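Long-range contacts in acidocalcisomal pyrophosphatase (Trypanosoma brucei brucei, PDB 5C5V), which probably hydrolyses inorganic diphosphate to phosphate with the help of magnesium ions: residues Q203-T208 / G218-V223; L244-M249 / W257-I262; F154-P159 / M195-A200; K273-V278 / G311-K316. All coordinates share one frame; numbering follows the deposited sequence.

Interaction 1 (Q203-T208 / G218-V223); sequences QTWEST and GDNDPV. With MG (magnesium ion), chain E.
Gly-218 opens the pairing of the two loop pieces: its N-H reaches Ser-207 O at 2.9 Å, while its CA lies close against Glu-206 O in a CA-H...O contact. Asp-219 sends OD1 to a magnesium ion at 2.2 Å; its other oxygen, OD2, rests beside CB and CG of Glu-206 and accepts a hydrogen bond from a water that is itself a ligand of the metal. The Glu-206 and Asp-219 carboxylate planes stand perpendicular. Asp-224 and Asp-256 complete the protein's share of this ion, and the paired loops thus form one wall of the metal-rich active site of a family I (soluble) pyrophosphatase, with imidodiphosphate bound beside Asp-219 and Asp-221. Asn-220 returns to the partner twice. Its N-H meets Glu-206 O, and its OD1 takes the indole N-H of Trp-205, NE1 to OD1 3.0 Å; the oxygen lies in the ring plane, yet the donor stands 35° above the carbonyl plane and the bond is bent to 143°. Asp-221 O receives Glu-206 N in a straighter bond of 2.8 Å; its carboxylate lies beside the bound imidodiphosphate and weakly accepts from a second metal-bound water. Pro-222 leans its CA on Thr-204 O. Finally Val-223 N donates to Thr-204 OG1 at 2.9 Å, a hydroxyl that is also bonded to Phe-201 O.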
loop_
_atom_site.group_PDB
_atom_site.type_symbol
_atom_site.label_atom_id
_atom_site.label_comp_id
_atom_site.label_asym_id
_atom_site.label_seq_id
_atom_site.Cartn_x
_atom_site.Cartn_y
_atom_site.Cartn_z
ATOM N N GLN A 203 -19.428 2.909 -24.292
ATOM C CA GLN A 203 -20.835 2.483 -24.277
ATOM C C GLN A 203 -21.684 3.365 -23.360
ATOM O O GLN A 203 -22.624 2.894 -22.715
ATOM C CB GLN A 203 -20.948 1.011 -23.864
ATOM C CG GLN A 203 -20.072 0.086 -24.712
ATOM C CD GLN A 203 -20.262 -1.404 -24.411
ATOM O OE1 GLN A 203 -20.576 -1.803 -23.281
ATOM N NE2 GLN A 203 -20.082 -2.230 -25.437
ATOM N N THR A 204 -21.324 4.646 -23.302
ATOM C CA THR A 204 -22.156 5.662 -22.664
ATOM C C THR A 204 -22.289 6.856 -23.590
ATOM O O THR A 204 -21.461 7.063 -24.482
ATOM C CB THR A 204 -21.573 6.159 -21.322
ATOM O OG1 THR A 204 -20.310 6.789 -21.570
ATOM C CG2 THR A 204 -21.387 5.013 -20.344
ATOM N N TRP A 205 -23.300 7.672 -23.342
ATOM C CA TRP A 205 -23.515 8.862 -24.138
ATOM C C TRP A 205 -24.329 9.893 -23.347
ATOM O O TRP A 205 -25.408 9.581 -22.819
ATOM C CB TRP A 205 -24.212 8.491 -25.456
ATOM C CG TRP A 205 -24.541 9.645 -26.362
ATOM C CD1 TRP A 205 -23.680 10.589 -26.851
ATOM C CD2 TRP A 205 -25.830 9.957 -26.905
ATOM N NE1 TRP A 205 -24.360 11.478 -27.650
ATOM C CE2 TRP A 205 -25.681 11.109 -27.700
ATOM C CE3 TRP A 205 -27.098 9.384 -26.779
ATOM C CZ2 TRP A 205 -26.758 11.695 -28.377
ATOM C CZ3 TRP A 205 -28.164 9.966 -27.456
ATOM C CH2 TRP A 205 -27.986 11.105 -28.241
ATOM N N GLU A 206 -23.807 11.113 -23.254
ATOM C CA GLU A 206 -24.553 12.206 -22.635
ATOM C C GLU A 206 -25.575 12.723 -23.645
ATOM O O GLU A 206 -25.313 13.665 -24.396
ATOM C CB GLU A 206 -23.618 13.330 -22.180
ATOM C CG GLU A 206 -22.565 12.887 -21.172
ATOM C CD GLU A 206 -23.079 12.864 -19.739
ATOM O OE1 GLU A 206 -24.298 12.701 -19.531
ATOM O OE2 GLU A 206 -22.255 13.014 -18.806
ATOM N N SER A 207 -26.739 12.081 -23.648
ATOM C CA SER A 207 -27.765 12.296 -24.660
ATOM C C SER A 207 -28.194 13.753 -24.831
ATOM O O SER A 207 -28.487 14.450 -23.860
ATOM C CB SER A 207 -28.997 11.458 -24.322
ATOM O OG SER A 207 -30.025 11.717 -25.245
ATOM N N THR A 208 -28.266 14.180 -26.085
ATOM C CA THR A 208 -28.780 15.493 -26.426
ATOM C C THR A 208 -30.312 15.513 -26.422
ATOM O O THR A 208 -30.920 16.543 -26.685
ATOM C CB THR A 208 -28.277 15.941 -27.803
ATOM O OG1 THR A 208 -28.748 15.035 -28.812
ATOM C CG2 THR A 208 -26.759 15.986 -27.819
ATOM N N GLY A 218 -27.375 16.754 -22.448
ATOM C CA GLY A 218 -25.990 16.332 -22.291
ATOM C C GLY A 218 -25.035 16.939 -23.296
ATOM O O GLY A 218 -25.462 17.538 -24.281
ATOM N N ASP A 219 -23.739 16.753 -23.082
ATOM C CA ASP A 219 -22.747 17.402 -23.935
ATOM C C ASP A 219 -22.410 16.564 -25.170
ATOM O O ASP A 219 -21.423 16.833 -25.851
ATOM C CB ASP A 219 -21.468 17.734 -23.132
ATOM C CG ASP A 219 -20.513 16.547 -22.995
ATOM O OD1 ASP A 219 -19.301 16.808 -22.867
ATOM O OD2 ASP A 219 -20.961 15.364 -23.027
ATOM N N ASN A 220 -23.238 15.556 -25.450
ATOM C CA ASN A 220 -23.153 14.785 -26.691
ATOM C C ASN A 220 -21.903 13.904 -26.809
ATOM O O ASN A 220 -21.499 13.546 -27.906
ATOM C CB ASN A 220 -23.224 15.736 -27.895
ATOM C CG ASN A 220 -23.674 15.039 -29.173
ATOM O OD1 ASN A 220 -24.432 14.066 -29.132
ATOM N ND2 ASN A 220 -23.222 15.551 -30.315
ATOM N N ASP A 221 -21.302 13.557 -25.678
ATOM C CA ASP A 221 -20.055 12.790 -25.620
ATOM C C ASP A 221 -20.201 11.608 -24.674
ATOM O O ASP A 221 -21.121 11.572 -23.865
ATOM C CB ASP A 221 -18.882 13.664 -25.144
ATOM C CG ASP A 221 -18.035 14.212 -26.283
ATOM O OD1 ASP A 221 -17.798 13.489 -27.268
ATOM O OD2 ASP A 221 -17.571 15.368 -26.188
ATOM N N PRO A 222 -19.285 10.635 -24.762
ATOM C CA PRO A 222 -19.259 9.614 -23.709
ATOM C C PRO A 222 -19.101 10.253 -22.327
ATOM O O PRO A 222 -18.567 11.357 -22.230
ATOM C CB PRO A 222 -18.032 8.774 -24.067
ATOM C CG PRO A 222 -17.838 9.000 -25.510
ATOM C CD PRO A 222 -18.254 10.396 -25.784
ATOM N N VAL A 223 -19.573 9.577 -21.287
ATOM C CA VAL A 223 -19.418 10.051 -19.918
ATOM C C VAL A 223 -17.938 10.189 -19.538
ATOM O O VAL A 223 -17.118 9.300 -19.799
ATOM C CB VAL A 223 -20.133 9.104 -18.926
ATOM C CG1 VAL A 223 -19.818 9.471 -17.472
ATOM C CG2 VAL A 223 -21.630 9.131 -19.169
HETATM MG MG MG E . -17.860 15.893 -21.450
HETATM O O HOH W 1 -19.118 14.072 -21.533
HETATM O O HOH W 2 -17.138 15.165 -23.083
#

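Interaction 2 (L244-M249 / W257-I262); sequences LGVLGM and WKVVCI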
loop_
_atom_site.group_PDB
_atom_site.type_symbol
_atom_site.label_atom_id
_atom_site.label_comp_id
_atom_site.label_asym_id
_atom_site.label_seq_id
_atom_site.Cartn_x
_atom_site.Cartn_y
_atom_site.Cartn_z
ATOM N N LEU A 244 -16.230 5.785 -7.601
ATOM C CA LEU A 244 -16.351 6.277 -6.228
ATOM C C LEU A 244 -17.431 7.342 -6.081
ATOM O O LEU A 244 -18.050 7.456 -5.034
ATOM C CB LEU A 244 -15.013 6.842 -5.734
ATOM C CG LEU A 244 -13.875 5.832 -5.711
ATOM C CD1 LEU A 244 -12.572 6.525 -5.404
ATOM C CD2 LEU A 244 -14.169 4.719 -4.702
ATOM N N GLY A 245 -17.645 8.142 -7.113
ATOM C CA GLY A 245 -18.597 9.230 -7.000
ATOM C C GLY A 245 -18.637 10.048 -8.263
ATOM O O GLY A 245 -17.958 9.724 -9.231
ATOM N N VAL A 246 -19.418 11.120 -8.269
ATOM C CA VAL A 246 -19.531 11.899 -9.495
ATOM C C VAL A 246 -19.832 13.366 -9.224
ATOM O O VAL A 246 -20.566 13.704 -8.299
ATOM C CB VAL A 246 -20.629 11.301 -10.441
ATOM C CG1 VAL A 246 -21.980 11.311 -9.766
ATOM C CG2 VAL A 246 -20.692 12.068 -11.736
ATOM N N LEU A 247 -19.267 14.227 -10.062
ATOM C CA LEU A 247 -19.464 15.667 -9.976
ATOM C C LEU A 247 -20.396 16.163 -11.065
ATOM O O LEU A 247 -20.175 15.883 -12.245
ATOM C CB LEU A 247 -18.116 16.389 -10.072
ATOM C CG LEU A 247 -18.168 17.911 -9.958
ATOM C CD1 LEU A 247 -18.762 18.324 -8.626
ATOM C CD2 LEU A 247 -16.766 18.504 -10.142
ATOM N N GLY A 248 -21.434 16.896 -10.678
ATOM C CA GLY A 248 -22.443 17.352 -11.621
ATOM C C GLY A 248 -22.068 18.609 -12.388
ATOM O O GLY A 248 -22.778 19.611 -12.345
ATOM N N MET A 249 -20.970 18.550 -13.123
ATOM C CA MET A 249 -20.537 19.678 -13.930
ATOM C C MET A 249 -21.513 19.996 -15.061
ATOM O O MET A 249 -21.897 19.104 -15.829
ATOM C CB MET A 249 -19.161 19.387 -14.521
ATOM C CG MET A 249 -18.639 20.468 -15.440
ATOM S SD MET A 249 -16.968 20.062 -15.992
ATOM C CE MET A 249 -16.626 21.441 -17.099
ATOM N N TRP A 257 -21.316 15.355 -16.511
ATOM C CA TRP A 257 -20.905 14.601 -15.336
ATOM C C TRP A 257 -19.438 14.269 -15.380
ATOM O O TRP A 257 -18.912 13.902 -16.427
ATOM C CB TRP A 257 -21.679 13.287 -15.208
ATOM C CG TRP A 257 -23.155 13.402 -15.091
ATOM C CD1 TRP A 257 -24.075 13.112 -16.056
ATOM C CD2 TRP A 257 -23.901 13.805 -13.935
ATOM N NE1 TRP A 257 -25.348 13.317 -15.577
ATOM C CE2 TRP A 257 -25.272 13.739 -14.277
ATOM C CE3 TRP A 257 -23.546 14.214 -12.645
ATOM C CZ2 TRP A 257 -26.284 14.064 -13.381
ATOM C CZ3 TRP A 257 -24.551 14.540 -11.753
ATOM C CH2 TRP A 257 -25.906 14.462 -12.125
ATOM N N LYS A 258 -18.786 14.382 -14.229
ATOM C CA LYS A 258 -17.391 13.982 -14.093
ATOM C C LYS A 258 -17.292 12.903 -13.036
ATOM O O LYS A 258 -17.374 13.188 -11.838
ATOM C CB LYS A 258 -16.514 15.184 -13.736
ATOM C CG LYS A 258 -16.438 16.250 -14.824
ATOM C CD LYS A 258 -15.525 15.827 -15.958
ATOM C CE LYS A 258 -15.451 16.901 -17.029
ATOM N NZ LYS A 258 -16.739 17.041 -17.755
ATOM N N VAL A 259 -17.146 11.660 -13.479
ATOM C CA VAL A 259 -17.094 10.543 -12.551
ATOM C C VAL A 259 -15.705 10.430 -11.935
ATOM O O VAL A 259 -14.695 10.460 -12.642
ATOM C CB VAL A 259 -17.475 9.207 -13.232
ATOM C CG1 VAL A 259 -17.293 8.040 -12.262
ATOM C CG2 VAL A 259 -18.907 9.253 -13.741
ATOM N N VAL A 260 -15.668 10.311 -10.610
ATOM C CA VAL A 260 -14.424 10.093 -9.890
ATOM C C VAL A 260 -14.254 8.601 -9.721
ATOM O O VAL A 260 -15.151 7.922 -9.214
ATOM C CB VAL A 260 -14.411 10.781 -8.490
ATOM C CG1 VAL A 260 -13.101 10.464 -7.756
ATOM C CG2 VAL A 260 -14.593 12.291 -8.615
ATOM N N CYS A 261 -13.110 8.080 -10.148
ATOM C CA CYS A 261 -12.884 6.643 -10.060
ATOM C C CYS A 261 -11.436 6.367 -9.741
ATOM O O CYS A 261 -10.593 7.268 -9.810
ATOM C CB CYS A 261 -13.283 5.948 -11.370
ATOM S SG CYS A 261 -12.271 6.459 -12.786
ATOM N N ILE A 262 -11.136 5.122 -9.398
ATOM C CA ILE A 262 -9.748 4.757 -9.157
ATOM C C ILE A 262 -9.430 3.375 -9.698
ATOM O O ILE A 262 -10.225 2.448 -9.580
ATOM C CB ILE A 262 -9.385 4.803 -7.656
ATOM C CG1 ILE A 262 -7.889 4.531 -7.478
ATOM C CG2 ILE A 262 -10.227 3.820 -6.853
ATOM C CD1 ILE A 262 -7.398 4.773 -6.082
#
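Val-246 and Val-259 face each other as a non-hydrogen-bonded antiparallel pair, CG2 to CG2 3.9 Å, in the hairpin of strands 238-251 and 254-263. All the touching residues are buried, so the contrast is between closer and sparser packing. It is close on the valine face. Val-246 holds CG2 anti to its backbone nitrogen, which directs that methyl to CE3 of Trp-257 at 3.7 Å; the indole also comes up against Gly-248 CA, and Tyr-318 and Val-322 of helix 316-336 cover it. Between the strands, Leu-247 and Lys-258 exchange two backbone bonds of 2.8 Å. At the other end lies a classic beta bulge: Val-260 O accepts from Leu-244 N at 2.9 Å and from Gly-245 N at 3.3 Å. There side-chain contact thins to Leu-244 CD1 and Ile-262 CG2, while the backbone stays close, Val-260 N to Gly-245 O 2.7 Å. Across the sheet from Val-246, the bent chain of Lys-258 crosses the extended Met-249 at a slant, SD 3.5 Å from NZ. The ammonium group is hydrogen-bonded to Asp-224 OD2 and Asp-256 O and makes a cation-pi contact with Phe-293. Its place beside magnesium and imidodiphosphate suggests that a buried positive charge here partly balances the acidic metal site.

Interaction 3 (F154-P159 / M195-A200); sequences FICEIP and MWNYGA. With 2PN (imidodiphosphoric acid), chain C.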
loop_
_atom_site.group_PDB
_atom_site.type_symbol
_atom_site.label_atom_id
_atom_site.label_comp_id
_atom_site.label_asym_id
_atom_site.label_seq_id
_atom_site.Cartn_x
_atom_site.Cartn_y
_atom_site.Cartn_z
ATOM N N PHE A 154 -12.202 1.931 -18.295
ATOM C CA PHE A 154 -11.910 3.347 -18.422
ATOM C C PHE A 154 -10.968 3.523 -19.591
ATOM O O PHE A 154 -9.918 2.881 -19.654
ATOM C CB PHE A 154 -11.299 3.887 -17.111
ATOM C CG PHE A 154 -10.620 5.246 -17.230
ATOM C CD1 PHE A 154 -11.360 6.416 -17.221
ATOM C CD2 PHE A 154 -9.239 5.347 -17.294
ATOM C CE1 PHE A 154 -10.725 7.681 -17.292
ATOM C CE2 PHE A 154 -8.599 6.604 -17.363
ATOM C CZ PHE A 154 -9.342 7.766 -17.368
ATOM N N ILE A 155 -11.354 4.365 -20.534
ATOM C CA ILE A 155 -10.468 4.687 -21.638
ATOM C C ILE A 155 -9.741 5.979 -21.341
ATOM O O ILE A 155 -10.367 7.038 -21.253
ATOM C CB ILE A 155 -11.230 4.827 -22.961
ATOM C CG1 ILE A 155 -12.015 3.544 -23.249
ATOM C CG2 ILE A 155 -10.264 5.170 -24.096
ATOM C CD1 ILE A 155 -13.101 3.719 -24.283
ATOM N N CYS A 156 -8.427 5.900 -21.166
ATOM C CA CYS A 156 -7.648 7.101 -20.915
ATOM C C CYS A 156 -7.376 7.865 -22.208
ATOM O O CYS A 156 -6.719 7.362 -23.114
ATOM C CB CYS A 156 -6.325 6.767 -20.227
ATOM S SG CYS A 156 -5.301 8.233 -19.893
ATOM N N GLU A 157 -7.889 9.085 -22.273
ATOM C CA GLU A 157 -7.633 10.008 -23.375
ATOM C C GLU A 157 -6.470 10.944 -23.023
ATOM O O GLU A 157 -5.620 11.251 -23.863
ATOM C CB GLU A 157 -8.895 10.817 -23.684
ATOM C CG GLU A 157 -10.070 9.942 -24.117
ATOM C CD GLU A 157 -11.423 10.653 -24.119
ATOM O OE1 GLU A 157 -11.676 11.501 -23.226
ATOM O OE2 GLU A 157 -12.246 10.335 -25.014
ATOM N N ILE A 158 -6.442 11.403 -21.773
ATOM C CA ILE A 158 -5.435 12.367 -21.337
ATOM C C ILE A 158 -4.693 11.929 -20.081
ATOM O O ILE A 158 -5.214 12.020 -18.965
ATOM C CB ILE A 158 -6.072 13.733 -21.100
ATOM C CG1 ILE A 158 -6.756 14.196 -22.388
ATOM C CG2 ILE A 158 -5.023 14.753 -20.622
ATOM C CD1 ILE A 158 -7.472 15.504 -22.235
ATOM N N PRO A 159 -3.458 11.476 -20.259
ATOM C CA PRO A 159 -2.725 10.948 -19.119
ATOM C C PRO A 159 -2.424 12.006 -18.067
ATOM O O PRO A 159 -2.349 13.203 -18.344
ATOM C CB PRO A 159 -1.431 10.425 -19.749
ATOM C CG PRO A 159 -1.785 10.187 -21.184
ATOM C CD PRO A 159 -2.696 11.328 -21.503
ATOM N N MET A 195 -4.219 16.761 -13.986
ATOM C CA MET A 195 -3.395 16.263 -12.898
ATOM C C MET A 195 -3.830 14.887 -12.441
ATOM O O MET A 195 -3.328 14.363 -11.443
ATOM C CB MET A 195 -3.430 17.263 -11.734
ATOM C CG MET A 195 -3.022 18.647 -12.204
ATOM S SD MET A 195 -2.950 19.923 -10.938
ATOM C CE MET A 195 -4.688 20.037 -10.501
ATOM N N TRP A 196 -4.773 14.315 -13.186
ATOM C CA TRP A 196 -5.205 12.937 -13.010
ATOM C C TRP A 196 -5.428 12.350 -14.397
ATOM O O TRP A 196 -5.555 13.095 -15.370
ATOM C CB TRP A 196 -6.485 12.861 -12.181
ATOM C CG TRP A 196 -6.388 13.662 -10.924
ATOM C CD1 TRP A 196 -5.976 13.220 -9.714
ATOM C CD2 TRP A 196 -6.676 15.058 -10.773
ATOM N NE1 TRP A 196 -5.986 14.252 -8.805
ATOM C CE2 TRP A 196 -6.418 15.392 -9.431
ATOM C CE3 TRP A 196 -7.135 16.053 -11.639
ATOM C CZ2 TRP A 196 -6.604 16.681 -8.932
ATOM C CZ3 TRP A 196 -7.318 17.335 -11.147
ATOM C CH2 TRP A 196 -7.053 17.639 -9.805
ATOM N N ASN A 197 -5.463 11.026 -14.494
ATOM C CA ASN A 197 -5.803 10.388 -15.749
ATOM C C ASN A 197 -7.225 10.758 -16.099
ATOM O O ASN A 197 -8.138 10.522 -15.307
ATOM C CB ASN A 197 -5.666 8.871 -15.666
ATOM C CG ASN A 197 -4.251 8.430 -15.412
ATOM O OD1 ASN A 197 -3.339 8.788 -16.152
ATOM N ND2 ASN A 197 -4.058 7.636 -14.369
ATOM N N TYR A 198 -7.400 11.324 -17.287
ATOM C CA TYR A 198 -8.694 11.779 -17.741
ATOM C C TYR A 198 -9.117 11.017 -18.999
ATOM O O TYR A 198 -8.290 10.716 -19.855
ATOM C CB TYR A 198 -8.649 13.279 -18.014
ATOM C CG TYR A 198 -9.969 13.862 -18.439
ATOM C CD1 TYR A 198 -10.943 14.191 -17.502
ATOM C CD2 TYR A 198 -10.252 14.072 -19.781
ATOM C CE1 TYR A 198 -12.159 14.726 -17.897
ATOM C CE2 TYR A 198 -11.465 14.604 -20.182
ATOM C CZ TYR A 198 -12.406 14.928 -19.239
ATOM O OH TYR A 198 -13.603 15.460 -19.633
ATOM N N GLY A 199 -10.401 10.700 -19.105
ATOM C CA GLY A 199 -10.890 9.972 -20.261
ATOM C C GLY A 199 -12.389 9.774 -20.248
ATOM O O GLY A 199 -13.142 10.661 -19.872
ATOM N N ALA A 200 -12.829 8.591 -20.657
ATOM C CA ALA A 200 -14.251 8.353 -20.818
ATOM C C ALA A 200 -14.619 6.894 -20.587
ATOM O O ALA A 200 -13.753 6.009 -20.589
ATOM C CB ALA A 200 -14.690 8.790 -22.207
HETATM P P1 2PN C . -14.159 19.616 -22.825
HETATM O O1 2PN C . -14.013 19.675 -24.368
HETATM O O2 2PN C . -15.577 20.128 -22.451
HETATM O O3 2PN C . -13.012 20.438 -22.175
HETATM N N1 2PN C . -13.950 18.072 -22.330
HETATM P P2 2PN C . -15.014 16.855 -22.597
HETATM O O4 2PN C . -15.359 16.743 -24.126
HETATM O O5 2PN C . -16.279 17.196 -21.833
HETATM O O6 2PN C . -14.450 15.586 -22.130
#
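Two short antiparallel strands, 152-156 and 197-200, meet here in the buried sheet of the pyrophosphatase domain, and their pairing is interrupted by a bulge. Ile-155 and Ala-200 exchange backbone bonds, the one from Ile-155 N to Ala-200 O measuring 2.9 Å. Next to them Gly-199 brings its CA to 3.1 Å from Ile-155 O, a close CA-H...O contact. The register then slips: Tyr-198 O takes both Glu-157 N and Ile-158 N, the second at 2.8 Å and nearly straight (172°). CE1 and CZ of Phe-154 come up obliquely against the backbone of Tyr-198 and Gly-199, CE1 to Gly-199 N 3.5 Å. Glu-157 stretches an extended chain over Gly-199, with OE1 3.4 Å from its CA, and OE2 goes on to accept from Ile-168 N. On the face that also carries Ile-155 and Ala-200, Ile-158 runs alongside Tyr-198, CD1 to CD2 4.0 Å. With CG anti to the backbone nitrogen (chi1 -178°), the tyrosine ring is carried toward the ligand, where OH donates to imidodiphosphate O6 at 2.6 Å in the plane of the ring. Tyr-296, Arg-187 and Lys-297 grip the same ligand. A classic beta bulge thus sits beside the pocket that holds imidodiphosphate, to which it contributes Tyr-198.

Interaction 4 (K273-V278 / G311-K316); sequences KDIHDV and GEFKDK
Ile-275, Lys-316 and Asp-274 carry the larger share of this contact between a turn and the passage from the short strand 313-315 into helix 316-336. Ile-275 points at the neighbouring strand: CG1, anti to the backbone nitrogen (chi1 -171°), meets Phe-313 CB at 3.7 Å, while CG2 sits on Asp-315 CA at 3.6 Å. The Ile-275 and Phe-313 side chains run at about right angles, and Leu-286 of helix 285-295 touches both. Asp-274 works through one oxygen. Its OD1 takes Lys-316 N on the syn side at 2.9 Å and Ile-275 N on the anti side at 2.6 Å, each 21° out of the carboxylate plane, so the group is gripped from two directions. Lys-316 in turn runs an extended chain past this carboxylate, CG lying 3.5 Å from Asp-274 OD1, and its NZ ends on Lys-273 O at 2.7 Å, in the carbonyl plane. OD2 of Asp-274 and OD2 of Asp-315 come within 4.4 Å; the nearby helix start and the lysine would be expected to ease that repulsion. Asp-315 is the N-cap, its OD1 accepting from Tyr-318 N. The start of the capped helix is thus tied, through Asp-274, to a type I beta turn running from Asp-274 to Asp-277.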
loop_
_atom_site.group_PDB
_atom_site.type_symbol
_atom_site.label_atom_id
_atom_site.label_comp_id
_atom_site.label_asym_id
_atom_site.label_seq_id
_atom_site.Cartn_x
_atom_site.Cartn_y
_atom_site.Cartn_z
ATOM N N LYS A 273 -13.690 3.219 -0.549
ATOM C CA LYS A 273 -14.926 2.469 -0.731
ATOM C C LYS A 273 -16.097 3.324 -1.169
ATOM O O LYS A 273 -17.038 2.809 -1.754
ATOM C CB LYS A 273 -15.271 1.710 0.550
ATOM C CG LYS A 273 -14.162 0.747 0.956
ATOM C CD LYS A 273 -14.616 -0.203 2.039
ATOM C CE LYS A 273 -13.566 -1.280 2.309
ATOM N NZ LYS A 273 -14.113 -2.300 3.275
ATOM N N ASP A 274 -16.024 4.628 -0.927
ATOM C CA ASP A 274 -17.042 5.537 -1.424
ATOM C C ASP A 274 -16.430 6.912 -1.510
ATOM O O ASP A 274 -15.273 7.084 -1.163
ATOM C CB ASP A 274 -18.284 5.536 -0.529
ATOM C CG ASP A 274 -19.564 5.881 -1.301
ATOM O OD1 ASP A 274 -19.478 6.614 -2.308
ATOM O OD2 ASP A 274 -20.655 5.421 -0.902
ATOM N N ILE A 275 -17.195 7.893 -1.967
ATOM C CA ILE A 275 -16.625 9.189 -2.285
ATOM C C ILE A 275 -16.032 9.856 -1.028
ATOM O O ILE A 275 -15.077 10.639 -1.107
ATOM C CB ILE A 275 -17.681 10.106 -2.943
ATOM C CG1 ILE A 275 -17.027 11.377 -3.480
ATOM C CG2 ILE A 275 -18.821 10.416 -1.984
ATOM C CD1 ILE A 275 -15.999 11.109 -4.543
ATOM N N HIS A 276 -16.573 9.496 0.129
ATOM C CA HIS A 276 -16.163 10.088 1.392
ATOM C C HIS A 276 -14.758 9.667 1.792
ATOM O O HIS A 276 -14.104 10.352 2.567
ATOM C CB HIS A 276 -17.159 9.719 2.490
ATOM C CG HIS A 276 -18.586 9.935 2.090
ATOM N ND1 HIS A 276 -19.179 11.182 2.090
ATOM C CD2 HIS A 276 -19.538 9.063 1.671
ATOM C CE1 HIS A 276 -20.438 11.068 1.696
ATOM N NE2 HIS A 276 -20.677 9.795 1.426
ATOM N N ASP A 277 -14.284 8.549 1.257
ATOM C CA ASP A 277 -12.946 8.090 1.583
ATOM C C ASP A 277 -11.874 8.889 0.875
ATOM O O ASP A 277 -10.701 8.799 1.234
ATOM C CB ASP A 277 -12.781 6.612 1.238
ATOM C CG ASP A 277 -13.536 5.722 2.176
ATOM O OD1 ASP A 277 -13.650 6.105 3.359
ATOM O OD2 ASP A 277 -14.030 4.656 1.735
ATOM N N VAL A 278 -12.258 9.670 -0.124
ATOM C CA VAL A 278 -11.262 10.391 -0.906
ATOM C C VAL A 278 -10.652 11.548 -0.105
ATOM O O VAL A 278 -9.437 11.736 -0.131
ATOM C CB VAL A 278 -11.844 10.930 -2.246
ATOM C CG1 VAL A 278 -10.785 11.755 -3.007
ATOM C CG2 VAL A 278 -12.361 9.778 -3.121
ATOM N N GLY A 311 -22.161 21.774 -6.191
ATOM C CA GLY A 311 -20.803 21.270 -6.285
ATOM C C GLY A 311 -20.561 20.017 -5.460
ATOM O O GLY A 311 -19.444 19.523 -5.392
ATOM N N GLU A 312 -21.603 19.470 -4.847
ATOM C CA GLU A 312 -21.415 18.242 -4.081
ATOM C C GLU A 312 -20.998 17.079 -4.985
ATOM O O GLU A 312 -21.565 16.883 -6.059
ATOM C CB GLU A 312 -22.687 17.869 -3.320
ATOM C CG GLU A 312 -22.527 16.613 -2.476
ATOM C CD GLU A 312 -23.853 16.071 -1.946
ATOM O OE1 GLU A 312 -24.866 16.809 -1.991
ATOM O OE2 GLU A 312 -23.881 14.896 -1.495
ATOM N N PHE A 313 -19.984 16.330 -4.561
ATOM C CA PHE A 313 -19.659 15.056 -5.193
ATOM C C PHE A 313 -20.642 14.033 -4.672
ATOM O O PHE A 313 -20.637 13.738 -3.479
ATOM C CB PHE A 313 -18.233 14.597 -4.880
ATOM C CG PHE A 313 -17.161 15.312 -5.663
ATOM C CD1 PHE A 313 -16.648 14.751 -6.828
ATOM C CD2 PHE A 313 -16.649 16.530 -5.222
ATOM C CE1 PHE A 313 -15.651 15.394 -7.547
ATOM C CE2 PHE A 313 -15.656 17.176 -5.930
ATOM C CZ PHE A 313 -15.156 16.610 -7.107
ATOM N N LYS A 314 -21.493 13.504 -5.546
ATOM C CA LYS A 314 -22.445 12.482 -5.139
ATOM C C LYS A 314 -21.710 11.173 -4.914
ATOM O O LYS A 314 -20.594 10.997 -5.396
ATOM C CB LYS A 314 -23.538 12.313 -6.187
ATOM C CG LYS A 314 -24.300 13.572 -6.486
ATOM C CD LYS A 314 -25.029 14.084 -5.244
ATOM C CE LYS A 314 -26.463 13.583 -5.205
ATOM N NZ LYS A 314 -27.166 14.063 -3.987
ATOM N N ASP A 315 -22.312 10.256 -4.169
ATOM C CA ASP A 315 -21.614 9.023 -3.833
ATOM C C ASP A 315 -21.638 8.000 -4.990
ATOM O O ASP A 315 -22.168 8.269 -6.073
ATOM C CB ASP A 315 -22.201 8.426 -2.550
ATOM C CG ASP A 315 -23.652 7.998 -2.696
ATOM O OD1 ASP A 315 -24.161 7.869 -3.835
ATOM O OD2 ASP A 315 -24.299 7.801 -1.649
ATOM N N LYS A 316 -21.042 6.838 -4.753
ATOM C CA LYS A 316 -20.861 5.856 -5.805
ATOM C C LYS A 316 -22.172 5.236 -6.283
ATOM O O LYS A 316 -22.304 4.936 -7.466
ATOM C CB LYS A 316 -19.908 4.761 -5.346
ATOM C CG LYS A 316 -20.445 3.886 -4.254
ATOM C CD LYS A 316 -19.465 2.753 -3.970
ATOM C CE LYS A 316 -19.952 1.889 -2.829
ATOM N NZ LYS A 316 -18.882 0.966 -2.410
#

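Three of the four contacts are buried, and interaction 4, partly buried, lies nearest the surface. Interactions 2, 3 and 4 all reach one mixed sheet: strand 238-251 neighbours both strand 152-156 of interaction 3 and strand 313-315 of interaction 4, and Val-246 O lies 2.9 Å from Lys-314 N, a probable hydrogen bond. Interaction 1 instead joins loops by backbone bonds, brings carboxylates to a magnesium ion, and packs on the sheet through Val-223 and Glu-206. Interactions 2 and 3 are strand pairing with mostly apolar side chains, broken by Lys-258 and Tyr-198, whose CE and OH meet at 3.5 Å at the active site. Interaction 4 relies on a lysine and a shared aspartate.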